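Local atomic coordinates of 4-hydroxyphenylpyruvate dioxygenase (Pseudomonas putida, PDB entry 5HMQ), a protein that catalyses the metal-dependent dehydration of 3-dehydroshikimate to protocatechuate in quinate and shikimate degradation, through a TIM-barrel domain fused to a dioxygenase-like domain. Residues D88-L93 with R129-G134; D187-V192 with L230-R235; G259-L264 with T382-Q387; L266-R271 with F287-A292. One frame throughout, in Å; residues are numbered along the deposited sequence.

How the contacts relate
Following the chain from its N terminus, contact 1 closes first, joining helix 76-93 to the start of strand 132-136 in the parallel barrel. Contact 2 follows in series within the same barrel, where strand 189-194 meets the turn after helix 222-231. The two touch through Phe190, packed against Ile133 and Arg132. Contact 3 then spans 117 residues, tying the long helix 252-276 of the barrel to the end of helix 374-383 in the dioxygenase-like half. Contact 4 is nested inside that loop: the same long helix meets the linker 287-292. Contacts 3 and 4 adjoin at Phe384, Pro289 and Phe287, while Leu230 and Thr270 bring contact 2 against contact 4.

Contact 1: D88-L93 with R129-G134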
# COMPACT_ATOMS: atom_id res chain seq x y z
N ASP C 88 -35.45 -0.30 -13.58
CA ASP C 88 -35.70 1.09 -13.21
C ASP C 88 -34.41 1.83 -12.90
O ASP C 88 -34.23 2.98 -13.32
CB ASP C 88 -36.64 1.16 -12.00
CG ASP C 88 -38.03 0.63 -12.30
OD1 ASP C 88 -38.44 0.63 -13.48
OD2 ASP C 88 -38.73 0.23 -11.34
N LEU C 89 -33.50 1.17 -12.18
CA LEU C 89 -32.25 1.81 -11.80
C LEU C 89 -31.38 2.11 -13.02
O LEU C 89 -30.77 3.17 -13.11
CB LEU C 89 -31.51 0.91 -10.81
CG LEU C 89 -30.23 1.42 -10.15
CD1 LEU C 89 -30.53 2.67 -9.36
CD2 LEU C 89 -29.67 0.34 -9.23
N MSE C 90 -31.34 1.18 -13.98
CA MSE C 90 -30.53 1.33 -15.18
C MSE C 90 -30.98 2.49 -16.05
O MSE C 90 -30.16 3.21 -16.62
CB MSE C 90 -30.54 0.04 -15.99
CG MSE C 90 -29.89 -1.13 -15.27
SE MSE C 90 -30.49 -2.83 -15.97
CE MSE C 90 -29.78 -2.67 -17.78
N GLN C 91 -32.30 2.67 -16.16
CA GLN C 91 -32.81 3.78 -16.96
C GLN C 91 -32.51 5.13 -16.32
O GLN C 91 -32.35 6.13 -17.03
CB GLN C 91 -34.31 3.60 -17.21
CG GLN C 91 -34.58 2.62 -18.35
CD GLN C 91 -36.04 2.28 -18.52
OE1 GLN C 91 -36.85 2.50 -17.62
NE2 GLN C 91 -36.39 1.73 -19.68
N GLU C 92 -32.41 5.19 -14.99
CA GLU C 92 -31.95 6.42 -14.37
C GLU C 92 -30.45 6.61 -14.54
O GLU C 92 -29.97 7.75 -14.59
CB GLU C 92 -32.31 6.45 -12.89
CG GLU C 92 -33.80 6.39 -12.60
CD GLU C 92 -34.45 7.75 -12.77
OE1 GLU C 92 -33.71 8.77 -12.76
OE2 GLU C 92 -35.69 7.81 -12.89
N LEU C 93 -29.69 5.52 -14.65
CA LEU C 93 -28.26 5.61 -14.91
C LEU C 93 -27.95 5.91 -16.37
O LEU C 93 -26.88 6.45 -16.66
CB LEU C 93 -27.57 4.30 -14.50
CG LEU C 93 -27.49 4.01 -13.01
CD1 LEU C 93 -26.96 2.61 -12.77
CD2 LEU C 93 -26.61 5.04 -12.32
N ARG C 129 -38.55 -3.56 -22.08
CA ARG C 129 -38.19 -2.24 -21.60
C ARG C 129 -37.04 -1.61 -22.38
O ARG C 129 -36.59 -0.52 -22.02
CB ARG C 129 -37.86 -2.30 -20.11
CG ARG C 129 -39.08 -2.68 -19.28
CD ARG C 129 -38.84 -2.52 -17.80
NE ARG C 129 -38.46 -1.16 -17.45
CZ ARG C 129 -38.37 -0.72 -16.20
NH1 ARG C 129 -38.65 -1.53 -15.19
NH2 ARG C 129 -38.01 0.53 -15.96
N GLY C 130 -36.56 -2.27 -23.44
CA GLY C 130 -35.46 -1.73 -24.22
C GLY C 130 -34.10 -1.94 -23.60
O GLY C 130 -33.20 -1.13 -23.81
N LEU C 131 -33.92 -3.03 -22.85
CA LEU C 131 -32.69 -3.33 -22.14
C LEU C 131 -32.18 -4.70 -22.57
O LEU C 131 -32.85 -5.45 -23.28
CB LEU C 131 -32.90 -3.25 -20.63
CG LEU C 131 -33.53 -1.94 -20.16
CD1 LEU C 131 -33.87 -1.98 -18.67
CD2 LEU C 131 -32.64 -0.75 -20.47
N ARG C 132 -30.97 -5.02 -22.11
CA ARG C 132 -30.27 -6.22 -22.53
C ARG C 132 -29.75 -6.99 -21.32
O ARG C 132 -29.36 -6.40 -20.31
CB ARG C 132 -29.11 -5.83 -23.46
CG ARG C 132 -29.59 -5.20 -24.77
CD ARG C 132 -28.49 -4.39 -25.45
NE ARG C 132 -27.27 -5.13 -25.71
CZ ARG C 132 -26.05 -4.61 -25.54
NH1 ARG C 132 -25.92 -3.36 -25.11
NH2 ARG C 132 -24.98 -5.33 -25.81
N ILE C 133 -29.75 -8.32 -21.43
CA ILE C 133 -29.24 -9.21 -20.40
C ILE C 133 -27.94 -9.82 -20.90
O ILE C 133 -27.90 -10.41 -21.99
CB ILE C 133 -30.25 -10.31 -20.03
CG1 ILE C 133 -31.57 -9.71 -19.56
CG2 ILE C 133 -29.67 -11.22 -18.96
CD1 ILE C 133 -31.47 -8.94 -18.27
N GLY C 134 -26.88 -9.68 -20.11
CA GLY C 134 -25.64 -10.38 -20.38
C GLY C 134 -25.38 -11.46 -19.35
O GLY C 134 -25.25 -11.17 -18.16
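Arg129 meets helix 76-93 through the end of its guanidinium, where NH1 and NH2 both converge on one oxygen, OD1 of Asp88. The NH2 to OD1 distance is 2.5 Å, short and uncertain at this resolution, and the oxygen is approached nearly along its C-O axis; NH1 reaches the same atom at 2.8 Å from above the carboxylate plane. Both nitrogens share OD1, so the salt bridge is end-on without two-oxygen pairing, and the two planes stand 52° apart. NH2 also donates to OE1 of Gln91 at 2.8 Å (N-H...O angle 155°), one helical turn further on, with the donor lying above the amide carbonyl plane. A bend at chi3 (58°) brings the guanidinium across to both partners, and Glu84, a turn before Asp88, forms a second salt bridge with NH1.

Beside the polar group, the CE methyl of Met90, a selenomethionine, lies 4.2 Å from CD1 of Leu131, while CD2 of Leu131 approaches CG of Gln91. The Schellman turn at Gly130, after helix 112-128, redirects the chain into the strand. Met90 packs further on Val98 and Phe62, and Leu131 on Phe87, which places helix 76-93 against strands 58-66, 97-101 and 132-136 of the barrel.

Contact 2: D187-V192 with L230-R235; sequences DKIFFV and LATGYR
Tyr234 reaches from the turn after helix 222-231 to strand 189-194, and its ring makes most of the contact. CB already points toward the strand, and CG anti to the backbone nitrogen (chi1 175°) carries the ring onward to it. The backbone O of Ile189 lies by the CD1-CE1 edge, 3.2 Å from CD1 and 3.0 Å from CE1 of Tyr234. CG2 of Ile189 sits instead over one face of the ring, 3.8 Å from CD1, 4.0 Å from the centroid and 21° off the normal, which defines a CH-pi contact displaced toward the rim. Across the ring, CE2 lies 3.5 Å from CG2 of Val192, which approaches obliquely from the same side of the ring plane as the Ile189 methyl. At the tip, OH is 3.4 Å from CA of Phe191; its hydrogen-bonding partner is the carbonyl of Pro237, just ahead of strand 238-240.

The root of the side chain is fixed by an ST turn: the backbone N of Tyr234 donates to OG1 of Thr232 at 3.2 Å, and the same hydroxyl bonds to the carbonyl of Ile229. CD1 of Ile189 touches this oxygen. Gly233, with positive phi, lets the chain turn out of the helix between them.

The geometry is that of a TIM barrel's outer layer: the turn leading from helix 222-231 to the next strand, 238-240, packs on the start of strand 189-194, while Phe191, facing the other way, brings its side chain within about 8 Å of the magnesium ion.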
# COMPACT_ATOMS: atom_id res chain seq x y z
N ASP C 187 -22.34 -10.97 -32.57
CA ASP C 187 -23.38 -10.12 -32.01
C ASP C 187 -24.07 -10.74 -30.80
O ASP C 187 -24.85 -10.04 -30.13
CB ASP C 187 -24.42 -9.79 -33.09
CG ASP C 187 -25.19 -11.02 -33.55
OD1 ASP C 187 -24.64 -12.14 -33.46
OD2 ASP C 187 -26.34 -10.86 -34.00
N LYS C 188 -23.82 -12.01 -30.49
CA LYS C 188 -24.36 -12.63 -29.29
C LYS C 188 -23.44 -12.49 -28.08
O LYS C 188 -23.83 -12.88 -26.98
CB LYS C 188 -24.67 -14.11 -29.54
CG LYS C 188 -25.74 -14.35 -30.60
CD LYS C 188 -26.97 -13.47 -30.38
CE LYS C 188 -27.70 -13.82 -29.09
NZ LYS C 188 -28.85 -12.91 -28.82
N ILE C 189 -22.24 -11.96 -28.27
CA ILE C 189 -21.35 -11.61 -27.16
C ILE C 189 -21.62 -10.16 -26.81
O ILE C 189 -21.44 -9.27 -27.66
CB ILE C 189 -19.88 -11.84 -27.53
CG1 ILE C 189 -19.63 -13.31 -27.89
CG2 ILE C 189 -18.97 -11.41 -26.39
CD1 ILE C 189 -18.27 -13.57 -28.50
N PHE C 190 -22.06 -9.90 -25.58
CA PHE C 190 -22.44 -8.55 -25.18
C PHE C 190 -21.35 -7.80 -24.43
O PHE C 190 -21.37 -6.57 -24.43
CB PHE C 190 -23.70 -8.59 -24.31
CG PHE C 190 -24.97 -8.82 -25.08
CD1 PHE C 190 -24.95 -9.02 -26.45
CD2 PHE C 190 -26.20 -8.82 -24.43
CE1 PHE C 190 -26.12 -9.23 -27.16
CE2 PHE C 190 -27.37 -9.03 -25.13
CZ PHE C 190 -27.34 -9.24 -26.49
N PHE C 191 -20.40 -8.50 -23.80
CA PHE C 191 -19.45 -7.81 -22.94
C PHE C 191 -18.28 -8.74 -22.65
O PHE C 191 -18.46 -9.96 -22.56
CB PHE C 191 -20.11 -7.37 -21.63
CG PHE C 191 -19.52 -6.13 -21.03
CD1 PHE C 191 -19.94 -4.88 -21.46
CD2 PHE C 191 -18.55 -6.21 -20.06
CE1 PHE C 191 -19.40 -3.74 -20.91
CE2 PHE C 191 -18.00 -5.07 -19.51
CZ PHE C 191 -18.43 -3.83 -19.94
N VAL C 192 -17.10 -8.15 -22.50
CA VAL C 192 -15.88 -8.90 -22.23
C VAL C 192 -15.18 -8.25 -21.05
O VAL C 192 -14.87 -7.05 -21.09
CB VAL C 192 -14.94 -8.95 -23.45
CG1 VAL C 192 -13.61 -9.60 -23.07
CG2 VAL C 192 -15.59 -9.71 -24.59
N LEU C 230 -12.21 -11.81 -30.76
CA LEU C 230 -12.18 -10.92 -31.91
C LEU C 230 -12.39 -11.65 -33.23
O LEU C 230 -12.83 -11.03 -34.20
CB LEU C 230 -10.85 -10.15 -31.95
CG LEU C 230 -10.56 -9.25 -30.74
CD1 LEU C 230 -9.16 -8.66 -30.83
CD2 LEU C 230 -11.60 -8.15 -30.63
N ALA C 231 -12.09 -12.95 -33.28
CA ALA C 231 -12.34 -13.72 -34.50
C ALA C 231 -13.83 -13.80 -34.83
O ALA C 231 -14.18 -14.02 -35.99
CB ALA C 231 -11.75 -15.12 -34.37
N THR C 232 -14.70 -13.65 -33.83
CA THR C 232 -16.14 -13.70 -34.07
C THR C 232 -16.67 -12.44 -34.74
O THR C 232 -17.82 -12.44 -35.19
CB THR C 232 -16.89 -13.89 -32.75
OG1 THR C 232 -16.88 -12.66 -32.01
CG2 THR C 232 -16.24 -14.97 -31.92
N GLY C 233 -15.87 -11.38 -34.83
CA GLY C 233 -16.33 -10.09 -35.29
C GLY C 233 -16.72 -9.14 -34.18
O GLY C 233 -16.99 -7.96 -34.47
N TYR C 234 -16.78 -9.61 -32.94
CA TYR C 234 -17.13 -8.77 -31.80
C TYR C 234 -16.22 -7.55 -31.72
O TYR C 234 -14.99 -7.67 -31.72
CB TYR C 234 -17.05 -9.59 -30.51
CG TYR C 234 -17.29 -8.79 -29.24
CD1 TYR C 234 -18.57 -8.52 -28.79
CD2 TYR C 234 -16.22 -8.35 -28.46
CE1 TYR C 234 -18.79 -7.80 -27.63
CE2 TYR C 234 -16.43 -7.63 -27.30
CZ TYR C 234 -17.72 -7.36 -26.88
OH TYR C 234 -17.93 -6.65 -25.72
N ARG C 235 -16.84 -6.37 -31.66
CA ARG C 235 -16.12 -5.11 -31.48
C ARG C 235 -16.72 -4.29 -30.35
O ARG C 235 -16.54 -3.07 -30.31
CB ARG C 235 -16.09 -4.30 -32.78
CG ARG C 235 -15.44 -5.03 -33.95
CD ARG C 235 -13.96 -5.26 -33.70
NE ARG C 235 -13.30 -5.93 -34.82
CZ ARG C 235 -13.17 -7.25 -34.94
NH1 ARG C 235 -13.66 -8.05 -34.00
NH2 ARG C 235 -12.56 -7.77 -35.99

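Contact 3: G259-L264 with T382-Q387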
# COMPACT_ATOMS: atom_id res chain seq x y z
N GLY C 259 -4.68 0.32 -15.32
CA GLY C 259 -5.71 -0.42 -16.03
C GLY C 259 -5.74 -0.11 -17.51
O GLY C 259 -5.73 -1.01 -18.35
N LEU C 260 -5.77 1.19 -17.85
CA LEU C 260 -5.76 1.58 -19.26
C LEU C 260 -4.49 1.10 -19.94
O LEU C 260 -4.53 0.59 -21.06
CB LEU C 260 -5.92 3.09 -19.37
CG LEU C 260 -6.40 3.71 -20.70
CD1 LEU C 260 -5.30 3.74 -21.76
CD2 LEU C 260 -7.62 2.97 -21.22
N ARG C 261 -3.34 1.28 -19.28
CA ARG C 261 -2.08 0.80 -19.82
C ARG C 261 -2.13 -0.70 -20.09
O ARG C 261 -1.63 -1.17 -21.11
CB ARG C 261 -0.93 1.14 -18.86
CG ARG C 261 0.43 0.60 -19.28
CD ARG C 261 1.52 1.03 -18.31
NE ARG C 261 1.89 2.43 -18.50
CZ ARG C 261 2.69 3.10 -17.68
NH1 ARG C 261 3.21 2.51 -16.61
NH2 ARG C 261 2.98 4.37 -17.93
N SER C 262 -2.73 -1.47 -19.17
CA SER C 262 -2.81 -2.92 -19.37
C SER C 262 -3.69 -3.29 -20.55
O SER C 262 -3.42 -4.28 -21.23
CB SER C 262 -3.32 -3.59 -18.10
OG SER C 262 -4.73 -3.46 -17.97
N LEU C 263 -4.73 -2.50 -20.82
CA LEU C 263 -5.57 -2.76 -21.99
C LEU C 263 -4.83 -2.45 -23.28
O LEU C 263 -4.98 -3.16 -24.28
CB LEU C 263 -6.87 -1.96 -21.90
CG LEU C 263 -7.93 -2.53 -20.95
CD1 LEU C 263 -9.18 -1.67 -20.95
CD2 LEU C 263 -8.26 -3.97 -21.33
N LEU C 264 -4.05 -1.36 -23.29
CA LEU C 264 -3.23 -1.05 -24.46
C LEU C 264 -2.23 -2.18 -24.73
O LEU C 264 -2.05 -2.61 -25.87
CB LEU C 264 -2.50 0.27 -24.24
CG LEU C 264 -3.40 1.50 -24.07
CD1 LEU C 264 -2.56 2.76 -23.92
CD2 LEU C 264 -4.40 1.64 -25.21
N THR C 382 6.41 6.63 -24.64
CA THR C 382 5.38 7.67 -24.69
C THR C 382 4.03 7.09 -25.08
O THR C 382 2.99 7.50 -24.54
CB THR C 382 5.80 8.77 -25.66
OG1 THR C 382 7.07 9.30 -25.26
CG2 THR C 382 4.77 9.89 -25.69
N ALA C 383 4.01 6.14 -26.02
CA ALA C 383 2.75 5.54 -26.45
C ALA C 383 2.05 4.83 -25.30
O ALA C 383 0.82 4.83 -25.23
CB ALA C 383 2.98 4.58 -27.61
N PHE C 384 2.81 4.21 -24.40
CA PHE C 384 2.25 3.60 -23.20
C PHE C 384 2.17 4.59 -22.05
O PHE C 384 2.01 4.18 -20.89
CB PHE C 384 3.05 2.37 -22.80
CG PHE C 384 2.77 1.16 -23.66
CD1 PHE C 384 1.60 0.44 -23.47
CD2 PHE C 384 3.66 0.76 -24.64
CE1 PHE C 384 1.33 -0.67 -24.26
CE2 PHE C 384 3.39 -0.35 -25.42
CZ PHE C 384 2.22 -1.06 -25.23
N ARG C 385 2.30 5.89 -22.34
CA ARG C 385 2.01 6.97 -21.40
C ARG C 385 2.98 6.98 -20.22
O ARG C 385 2.60 7.30 -19.09
CB ARG C 385 0.56 6.90 -20.92
CG ARG C 385 -0.41 6.94 -22.08
CD ARG C 385 -1.80 6.48 -21.69
NE ARG C 385 -2.67 6.44 -22.86
CZ ARG C 385 -3.74 7.20 -23.02
NH1 ARG C 385 -4.09 8.07 -22.09
NH2 ARG C 385 -4.47 7.09 -24.13
N GLY C 386 4.24 6.65 -20.48
CA GLY C 386 5.28 6.96 -19.53
C GLY C 386 5.64 8.43 -19.63
O GLY C 386 5.26 9.11 -20.58
N GLN C 387 6.37 8.92 -18.64
CA GLN C 387 6.74 10.33 -18.65
C GLN C 387 8.13 10.49 -19.22
O GLN C 387 9.11 10.10 -18.56
CB GLN C 387 6.67 10.92 -17.25
CG GLN C 387 7.04 12.40 -17.22
CD GLN C 387 6.89 13.03 -15.85
OE1 GLN C 387 6.79 12.33 -14.84
NE2 GLN C 387 6.87 14.35 -15.80
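Arg261 of helix 252-276 donates into the backbone at the end of helix 374-383, and these hydrogen bonds are the polar part of the contact. NE and NH2 grip the carbonyl O of Phe384 side-on, at 3.0 Å and 3.1 Å. The NE donor arrives nearly in line with the C=O (163°), and the NH2 donor is tilted from the carbonyl plane. NH2 has a further, weak bond to O of Arg385 at 3.2 Å. The chain is extended as far as CD and then turns at chi3 (-76°), which brings the NE and NH2 side of the guanidinium to these carbonyls.

The acceptors are presented by a Schellman motif: Arg385, with positive phi, is its C-prime residue, and the amides of Gly386 and Arg385 bond back to the carbonyls of Ala381 and Thr382. Helix 252-276 belongs to the sugar phosphate isomerase-like domain and helix 374-383 to the dioxygenase-like one, so this helix end forms part of the interface between the two fused domains.

Van der Waals contacts flank the bonds. The ring of Phe384 turns an edge to the helix in an apolar contact, with CE1 3.9 Å from CB of Leu264; Phe287 meets this ring edge-to-face. CD1 of Leu260 lies over one face of the Arg385 guanidinium, 3.9 Å from NE and offset toward the rim. From the next turn, CD1 of Leu264 reaches the same NE at 3.8 Å, its side chain crossing that of Arg385 at about a right angle. Leu465 of helix 455-465 touches both Arg261 and Phe384.

Contact 4: L266-R271 with F287-A292; sequences LEEQTR and FSPPPA
Glu267, Glu268 and Arg271 of helix 252-276 receive the segment 287-292, part of the linker that runs from the TIM barrel into the first strand of the dioxygenase-like domain, 295-304. The one hydrogen bond across the contact joins the backbone N of Phe287 to OE1 of Glu267 at 2.8 Å, nearly straight at 164°. It uses the anti lone pair of that oxygen, the one turned away from OE2, while OE2 forms a salt bridge with Arg5. Two different partners therefore hold the carboxylate, which would limit its rotation. An extended chain beyond CG carries it to the linker, and its plane stands 69° from the Phe287 ring.

A weaker, CA-H...O contact joins the backbones: CA of Glu268 to O of Phe287, 3.5 Å. The CA atoms of these two residues are the nearest pair across the segments, 5.4 Å apart.

Van der Waals contacts make up the rest across the contact, while the polar ends are paired outside it. The Glu268 side chain, extended from the helix, crosses Pro289 at a slant, with OE2 3.2 Å from the ring's CG; that oxygen is also in a salt bridge with Arg380 of helix 374-383, whose NE bonds to the carbonyl of Pro290. Arg271 bends at chi3 (57°), laying its guanidinium beside Ser288, and its NH1 pairs with Glu275. NE has no hydrogen-bonding partner: it lies 3.6 Å from CB of Ser288 and 3.8 Å from O of Phe287.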
# COMPACT_ATOMS: atom_id res chain seq x y z
N LEU C 266 -2.51 -5.30 -23.70
CA LEU C 266 -3.29 -6.47 -24.10
C LEU C 266 -3.65 -6.42 -25.58
O LEU C 266 -3.59 -7.44 -26.28
CB LEU C 266 -4.55 -6.58 -23.25
CG LEU C 266 -5.60 -7.59 -23.74
CD1 LEU C 266 -5.04 -9.00 -23.75
CD2 LEU C 266 -6.85 -7.51 -22.89
N GLU C 267 -4.05 -5.24 -26.07
CA GLU C 267 -4.44 -5.12 -27.47
C GLU C 267 -3.28 -5.43 -28.40
O GLU C 267 -3.45 -6.14 -29.40
CB GLU C 267 -4.99 -3.72 -27.74
CG GLU C 267 -6.38 -3.48 -27.17
CD GLU C 267 -6.90 -2.10 -27.50
OE1 GLU C 267 -6.31 -1.42 -28.37
OE2 GLU C 267 -7.92 -1.69 -26.89
N GLU C 268 -2.09 -4.90 -28.10
CA GLU C 268 -0.93 -5.16 -28.94
C GLU C 268 -0.56 -6.64 -28.94
O GLU C 268 -0.34 -7.24 -29.99
CB GLU C 268 0.25 -4.30 -28.48
CG GLU C 268 1.57 -4.76 -29.08
CD GLU C 268 2.76 -4.05 -28.45
OE1 GLU C 268 2.98 -4.22 -27.24
OE2 GLU C 268 3.45 -3.30 -29.16
N GLN C 269 -0.50 -7.24 -27.74
CA GLN C 269 -0.18 -8.65 -27.65
C GLN C 269 -1.26 -9.50 -28.30
O GLN C 269 -0.96 -10.56 -28.88
CB GLN C 269 -0.00 -9.07 -26.19
CG GLN C 269 1.15 -8.39 -25.50
CD GLN C 269 2.46 -8.62 -26.22
OE1 GLN C 269 3.09 -7.68 -26.71
NE2 GLN C 269 2.88 -9.88 -26.30
N THR C 270 -2.52 -9.07 -28.22
CA THR C 270 -3.55 -9.82 -28.92
C THR C 270 -3.39 -9.68 -30.42
O THR C 270 -3.42 -10.68 -31.15
CB THR C 270 -4.93 -9.36 -28.46
OG1 THR C 270 -5.06 -9.56 -27.04
CG2 THR C 270 -6.02 -10.15 -29.16
N ARG C 271 -3.07 -8.46 -30.90
CA ARG C 271 -2.87 -8.26 -32.33
C ARG C 271 -1.75 -9.15 -32.85
O ARG C 271 -1.91 -9.83 -33.87
CB ARG C 271 -2.56 -6.80 -32.63
CG ARG C 271 -2.20 -6.56 -34.10
CD ARG C 271 -1.96 -5.10 -34.43
NE ARG C 271 -0.91 -4.51 -33.60
CZ ARG C 271 0.39 -4.73 -33.77
NH1 ARG C 271 0.81 -5.53 -34.74
NH2 ARG C 271 1.27 -4.15 -32.97
N PHE C 287 -4.49 -1.35 -30.45
CA PHE C 287 -3.33 -0.50 -30.22
C PHE C 287 -2.08 -1.10 -30.86
O PHE C 287 -1.78 -2.28 -30.66
CB PHE C 287 -3.12 -0.31 -28.72
CG PHE C 287 -2.20 0.82 -28.35
CD1 PHE C 287 -2.50 2.12 -28.71
CD2 PHE C 287 -1.05 0.58 -27.61
CE1 PHE C 287 -1.66 3.17 -28.36
CE2 PHE C 287 -0.21 1.62 -27.26
CZ PHE C 287 -0.51 2.91 -27.63
N SER C 288 -1.38 -0.30 -31.66
CA SER C 288 -0.21 -0.75 -32.41
C SER C 288 0.91 0.26 -32.20
O SER C 288 1.21 1.08 -33.09
CB SER C 288 -0.53 -0.94 -33.89
OG SER C 288 -1.11 0.23 -34.45
N PRO C 289 1.56 0.24 -31.04
CA PRO C 289 2.64 1.19 -30.77
C PRO C 289 3.92 0.75 -31.44
O PRO C 289 4.00 -0.36 -31.98
CB PRO C 289 2.76 1.14 -29.24
CG PRO C 289 2.40 -0.27 -28.91
CD PRO C 289 1.35 -0.69 -29.91
N PRO C 290 4.95 1.60 -31.46
CA PRO C 290 6.25 1.18 -32.01
C PRO C 290 6.80 -0.01 -31.26
O PRO C 290 6.71 -0.08 -30.02
CB PRO C 290 7.14 2.42 -31.81
CG PRO C 290 6.19 3.56 -31.67
CD PRO C 290 4.96 3.01 -31.03
N PRO C 291 7.34 -1.00 -31.97
CA PRO C 291 8.00 -2.12 -31.29
C PRO C 291 9.15 -1.63 -30.42
O PRO C 291 9.76 -0.59 -30.70
CB PRO C 291 8.50 -3.00 -32.44
CG PRO C 291 7.62 -2.65 -33.59
CD PRO C 291 7.32 -1.19 -33.43
N ALA C 292 9.43 -2.38 -29.36
CA ALA C 292 10.50 -2.01 -28.45
C ALA C 292 11.85 -2.09 -29.16
O ALA C 292 12.07 -2.93 -30.03
CB ALA C 292 10.50 -2.91 -27.23